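Local coordinates for trans-4-hydroxy-L-proline dehydratase (Clostridioides difficile 70-100-2010, PDB 6VXC), which catalyses, as a glycyl radical enzyme, the dehydration of trans-4-hydroxy-L-proline to (S)-1-pyrroline-5-carboxylate in the anaerobic breakdown of hydroxyproline, at residues Val62-Leu67 with His538-Leu543; Arg68-Lys73 with Met224-Asp229. All blocks are in the same frame, centred on the assembly; numbering follows the deposited sequence.

Contact 1: Val62-Leu67 with His538-Leu543; sequences VEIPVL and HMPCPL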
loop_
_atom_site.group_PDB
_atom_site.type_symbol
_atom_site.label_atom_id
_atom_site.label_comp_id
_atom_site.label_asym_id
_atom_site.label_seq_id
_atom_site.Cartn_x
_atom_site.Cartn_y
_atom_site.Cartn_z
ATOM N N VAL A 62 4.884 -29.657 16.225
ATOM C CA VAL A 62 4.501 -28.480 16.996
ATOM C C VAL A 62 3.274 -27.834 16.360
ATOM O O VAL A 62 2.935 -28.097 15.208
ATOM C CB VAL A 62 5.653 -27.455 17.087
ATOM C CG1 VAL A 62 6.804 -28.011 17.909
ATOM C CG2 VAL A 62 6.125 -27.071 15.687
ATOM N N GLU A 63 2.605 -26.975 17.126
ATOM C CA GLU A 63 1.503 -26.193 16.584
ATOM C C GLU A 63 2.042 -25.182 15.565
ATOM O O GLU A 63 3.209 -24.804 15.595
ATOM C CB GLU A 63 0.744 -25.476 17.705
ATOM C CG GLU A 63 0.285 -26.379 18.859
ATOM C CD GLU A 63 -0.883 -27.283 18.496
ATOM O OE1 GLU A 63 -1.255 -28.148 19.321
ATOM O OE2 GLU A 63 -1.424 -27.143 17.380
ATOM N N ILE A 64 1.170 -24.752 14.649
ATOM C CA ILE A 64 1.629 -23.936 13.516
ATOM C C ILE A 64 2.280 -22.634 13.958
ATOM O O ILE A 64 3.302 -22.257 13.376
ATOM C CB ILE A 64 0.489 -23.726 12.512
ATOM C CG1 ILE A 64 0.135 -25.075 11.870
ATOM C CG2 ILE A 64 0.930 -22.750 11.436
ATOM C CD1 ILE A 64 -1.086 -25.042 10.994
ATOM N N PRO A 65 1.773 -21.906 14.947
ATOM C CA PRO A 65 2.501 -20.694 15.362
ATOM C C PRO A 65 3.939 -20.975 15.768
ATOM O O PRO A 65 4.849 -20.235 15.372
ATOM C CB PRO A 65 1.656 -20.138 16.519
ATOM C CG PRO A 65 0.559 -21.123 16.748
ATOM C CD PRO A 65 0.448 -22.009 15.567
ATOM N N VAL A 66 4.178 -22.043 16.527
ATOM C CA VAL A 66 5.546 -22.389 16.895
ATOM C C VAL A 66 6.347 -22.800 15.663
ATOM O O VAL A 66 7.532 -22.474 15.543
ATOM C CB VAL A 66 5.547 -23.482 17.978
ATOM C CG1 VAL A 66 6.956 -24.005 18.204
ATOM C CG2 VAL A 66 4.977 -22.932 19.287
ATOM N N LEU A 67 5.720 -23.523 14.733
ATOM C CA LEU A 67 6.404 -23.888 13.494
ATOM C C LEU A 67 6.888 -22.655 12.733
ATOM O O LEU A 67 8.019 -22.622 12.242
ATOM C CB LEU A 67 5.488 -24.739 12.613
ATOM C CG LEU A 67 5.968 -25.076 11.200
ATOM C CD1 LEU A 67 7.275 -25.802 11.233
ATOM C CD2 LEU A 67 4.935 -25.943 10.539
ATOM N N HIS A 538 -2.763 -20.594 9.009
ATOM C CA HIS A 538 -1.560 -21.008 8.308
ATOM C C HIS A 538 -0.548 -19.887 8.096
ATOM O O HIS A 538 0.574 -20.170 7.680
ATOM C CB HIS A 538 -1.934 -21.618 6.945
ATOM C CG HIS A 538 -2.935 -22.729 7.052
ATOM N ND1 HIS A 538 -2.596 -24.001 7.454
ATOM C CD2 HIS A 538 -4.271 -22.749 6.836
ATOM C CE1 HIS A 538 -3.679 -24.758 7.476
ATOM N NE2 HIS A 538 -4.710 -24.023 7.105
ATOM N N MET A 539 -0.905 -18.638 8.361
ATOM C CA MET A 539 0.062 -17.544 8.289
ATOM C C MET A 539 0.181 -16.786 9.604
ATOM O O MET A 539 0.223 -15.551 9.586
ATOM C CB MET A 539 -0.325 -16.532 7.211
ATOM C CG MET A 539 -0.267 -16.994 5.786
ATOM S SD MET A 539 -0.753 -15.580 4.763
ATOM C CE MET A 539 -1.476 -16.398 3.350
ATOM N N PRO A 540 0.215 -17.451 10.757
ATOM C CA PRO A 540 0.429 -16.697 11.990
ATOM C C PRO A 540 1.769 -15.994 11.903
ATOM O O PRO A 540 2.685 -16.443 11.221
ATOM C CB PRO A 540 0.412 -17.771 13.083
ATOM C CG PRO A 540 0.816 -19.018 12.387
ATOM C CD PRO A 540 0.245 -18.905 10.993
ATOM N N CYS A 541 1.861 -14.841 12.537
ATOM C CA CYS A 541 3.067 -14.019 12.457
ATOM C C CYS A 541 3.515 -13.666 13.865
ATOM O O CYS A 541 3.285 -12.550 14.337
ATOM C CB CYS A 541 2.825 -12.778 11.587
ATOM S SG CYS A 541 1.268 -11.901 11.948
ATOM N N PRO A 542 4.172 -14.600 14.566
ATOM C CA PRO A 542 4.597 -14.309 15.948
ATOM C C PRO A 542 5.519 -13.108 16.056
ATOM O O PRO A 542 5.432 -12.378 17.050
ATOM C CB PRO A 542 5.319 -15.591 16.396
ATOM C CG PRO A 542 5.074 -16.599 15.338
ATOM C CD PRO A 542 4.626 -15.910 14.088
ATOM N N LEU A 543 6.397 -12.860 15.086
ATOM C CA LEU A 543 7.253 -11.683 15.223
ATOM C C LEU A 543 6.416 -10.408 15.198
ATOM O O LEU A 543 6.476 -9.602 16.128
ATOM C CB LEU A 543 8.340 -11.648 14.142
ATOM C CG LEU A 543 9.237 -10.397 14.172
ATOM C CD1 LEU A 543 9.965 -10.291 15.525
ATOM C CD2 LEU A 543 10.268 -10.380 13.021
#
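I64 and P65, in the first turn of helix 64-78, lie against the prolines of 538-543, which spans the end of helix 506-538 and the start of helix 542-546. The two branches of I64 reach different targets. CG2, anti to the backbone N, meets the CG-CD side of the P540 ring, 3.9 Å from CG and equally far from CD, and the two side chains run at about a right angle. CG1 lies anti to the carbonyl carbon (chi1 -67°), and the extended chi2 of 173° carries CD1 to H538, where it stops 4.0 Å from ND1. P540 also touches the backbone of P65: its CG is 3.8 Å from P65 CA, whereas P65 CB and P540 CB are 4.4 Å apart. Two residues further on, P542 CG rests 3.6 Å from P65 O. E63 and C541 occupy the N-cap positions of their helices, so both segments meet near helix starts, and helix 214-248 touches P65 and P542 through A223. No hydrogen bond joins the segments. With 213 Å² buried in all, the contact appears to rest mainly on fit: three ring-locked prolines, whose side chains have little rotational freedom to lose, and one branched isoleucine that touches P540 with CG2 and H538 with CD1.

Contact 2: Arg68-Lys73 with Met224-Asp229; sequences RALSFK and MAIACD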
loop_
_atom_site.group_PDB
_atom_site.type_symbol
_atom_site.label_atom_id
_atom_site.label_comp_id
_atom_site.label_asym_id
_atom_site.label_seq_id
_atom_site.Cartn_x
_atom_site.Cartn_y
_atom_site.Cartn_z
ATOM N N ARG A 68 6.035 -21.642 12.600
ATOM C CA ARG A 68 6.456 -20.418 11.925
ATOM C C ARG A 68 7.612 -19.750 12.668
ATOM O O ARG A 68 8.596 -19.326 12.056
ATOM C CB ARG A 68 5.276 -19.451 11.813
ATOM C CG ARG A 68 4.087 -19.980 11.021
ATOM C CD ARG A 68 4.445 -20.231 9.568
ATOM N NE ARG A 68 5.003 -19.039 8.941
ATOM C CZ ARG A 68 5.616 -19.028 7.765
ATOM N NH1 ARG A 68 6.100 -17.898 7.293
ATOM N NH2 ARG A 68 5.758 -20.155 7.070
ATOM N N ALA A 69 7.514 -19.656 13.994
ATOM C CA ALA A 69 8.571 -19.009 14.770
ATOM C C ALA A 69 9.888 -19.779 14.674
ATOM O O ALA A 69 10.957 -19.186 14.479
ATOM C CB ALA A 69 8.131 -18.868 16.225
ATOM N N LEU A 70 9.827 -21.110 14.813
ATOM C CA LEU A 70 11.029 -21.929 14.672
ATOM C C LEU A 70 11.604 -21.830 13.263
ATOM O O LEU A 70 12.823 -21.847 13.081
ATOM C CB LEU A 70 10.724 -23.387 15.026
ATOM C CG LEU A 70 10.482 -23.712 16.499
ATOM C CD1 LEU A 70 9.987 -25.162 16.687
ATOM C CD2 LEU A 70 11.739 -23.442 17.312
ATOM N N SER A 71 10.741 -21.734 12.249
ATOM C CA SER A 71 11.247 -21.592 10.888
ATOM C C SER A 71 11.920 -20.238 10.689
ATOM O O SER A 71 12.976 -20.153 10.053
ATOM C CB SER A 71 10.110 -21.774 9.881
ATOM O OG SER A 71 9.563 -23.073 9.985
ATOM N N PHE A 72 11.315 -19.168 11.208
ATOM C CA PHE A 72 11.947 -17.856 11.141
ATOM C C PHE A 72 13.294 -17.862 11.851
ATOM O O PHE A 72 14.290 -17.348 11.329
ATOM C CB PHE A 72 11.030 -16.800 11.750
ATOM C CG PHE A 72 11.622 -15.403 11.751
ATOM C CD1 PHE A 72 11.790 -14.711 10.559
ATOM C CD2 PHE A 72 11.968 -14.780 12.940
ATOM C CE1 PHE A 72 12.319 -13.422 10.540
ATOM C CE2 PHE A 72 12.496 -13.486 12.935
ATOM C CZ PHE A 72 12.676 -12.812 11.731
ATOM N N LYS A 73 13.337 -18.442 13.053
ATOM C CA LYS A 73 14.590 -18.493 13.796
ATOM C C LYS A 73 15.651 -19.275 13.040
ATOM O O LYS A 73 16.817 -18.870 12.991
ATOM C CB LYS A 73 14.369 -19.099 15.178
ATOM C CG LYS A 73 15.626 -19.080 16.047
ATOM C CD LYS A 73 15.338 -19.640 17.418
ATOM C CE LYS A 73 16.588 -19.782 18.257
ATOM N NZ LYS A 73 16.345 -20.788 19.316
ATOM N N MET A 224 5.750 -16.332 20.089
ATOM C CA MET A 224 6.285 -14.979 20.217
ATOM C C MET A 224 7.638 -14.984 20.908
ATOM O O MET A 224 8.537 -14.221 20.530
ATOM C CB MET A 224 5.295 -14.080 20.961
ATOM C CG MET A 224 4.044 -13.752 20.167
ATOM S SD MET A 224 2.925 -12.714 21.117
ATOM C CE MET A 224 1.383 -13.529 20.814
ATOM N N ALA A 225 7.797 -15.831 21.932
ATOM C CA ALA A 225 9.071 -15.924 22.646
ATOM C C ALA A 225 10.191 -16.407 21.732
ATOM O O ALA A 225 11.324 -15.909 21.797
ATOM C CB ALA A 225 8.924 -16.850 23.858
ATOM N N ILE A 226 9.896 -17.384 20.882
ATOM C CA ILE A 226 10.887 -17.852 19.926
ATOM C C ILE A 226 11.238 -16.749 18.930
ATOM O O ILE A 226 12.398 -16.595 18.543
ATOM C CB ILE A 226 10.380 -19.131 19.233
ATOM C CG1 ILE A 226 10.304 -20.287 20.260
ATOM C CG2 ILE A 226 11.260 -19.462 18.047
ATOM C CD1 ILE A 226 9.486 -21.489 19.799
ATOM N N ALA A 227 10.244 -15.970 18.498
ATOM C CA ALA A 227 10.522 -14.849 17.603
ATOM C C ALA A 227 11.453 -13.826 18.255
ATOM O O ALA A 227 12.323 -13.257 17.585
ATOM C CB ALA A 227 9.208 -14.194 17.169
ATOM N N CYS A 228 11.276 -13.568 19.556
ATOM C CA CYS A 228 12.181 -12.664 20.271
ATOM C C CYS A 228 13.614 -13.176 20.232
ATOM O O CYS A 228 14.553 -12.410 19.975
ATOM C CB CYS A 228 11.740 -12.483 21.726
ATOM S SG CYS A 228 10.195 -11.580 22.004
ATOM N N ASP A 229 13.804 -14.469 20.523
ATOM C CA ASP A 229 15.138 -15.058 20.446
ATOM C C ASP A 229 15.745 -14.874 19.064
ATOM O O ASP A 229 16.955 -14.676 18.932
ATOM C CB ASP A 229 15.097 -16.554 20.783
ATOM C CG ASP A 229 14.769 -16.831 22.231
ATOM O OD1 ASP A 229 15.067 -15.975 23.088
ATOM O OD2 ASP A 229 14.227 -17.925 22.507
HETATM O O HOH W 1 13.989 -20.049 20.940
#
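I226 carries this helix pair, with 86 Å² buried, and its two branches divide the work. CG2, anti to the backbone N, is pressed against the turn at A69: it lies 3.7 Å from A69 CB and 3.6 Å from A69 O, the carbonyl that accepts the backbone N-H of K73. The other branch sends CD1 to L70, 3.9 Å from CD2; that leucine starts out pointing away from the partner helix but bends its end back. A69, second in buried area at 51 Å², directs its methyl at the neighbouring helix and lies opposite A227, where the CA atoms are 5.4 Å apart. The small side chains are consistent with the close axis distance of 8.4 Å; segments 68-73 and 224-229 run nearly parallel, at 7°. K73 follows with 47 Å². Its CG is anti to the backbone N (chi1 -176°) and the chain stays extended, which brings CD to 4.1 Å from I226 CG2, the two side chains crossing at about a right angle. Beyond it, a water accepts from K73 NZ at 3.0 Å and donates to D229 OD2, while D229 OD1 forms a salt bridge with K196 on helix 192-205. An apolar centre is thus bordered by a water-mediated link between opposite charges, and the carboxylate divides its two oxygens between K196 and the water, which probably restrains its rotation.

In the fold
Both contacts use helix 64-78: contact 1 takes its first turn and contact 2 the turns that follow, with centres about 9 Å apart. Segment 538-543 connects them directly, since P540 CG lies 3.7 Å from R68 CG, L543 CD2 is 3.7 Å from F72 CZ, and L543 CA is 3.7 Å from A227 CB. The start of helix 542-546 therefore packs against both helices of contact 2, and three chain regions far apart in sequence converge in one patch of the PFL-like region. The centres of contacts 1 and 2 are about 25 and 26 Å from that of the chain, and both lie away from C454 and E456, the probable thiyl-radical and proton-acceptor residues, and from G785, which carries the glycyl radical in the activated enzyme.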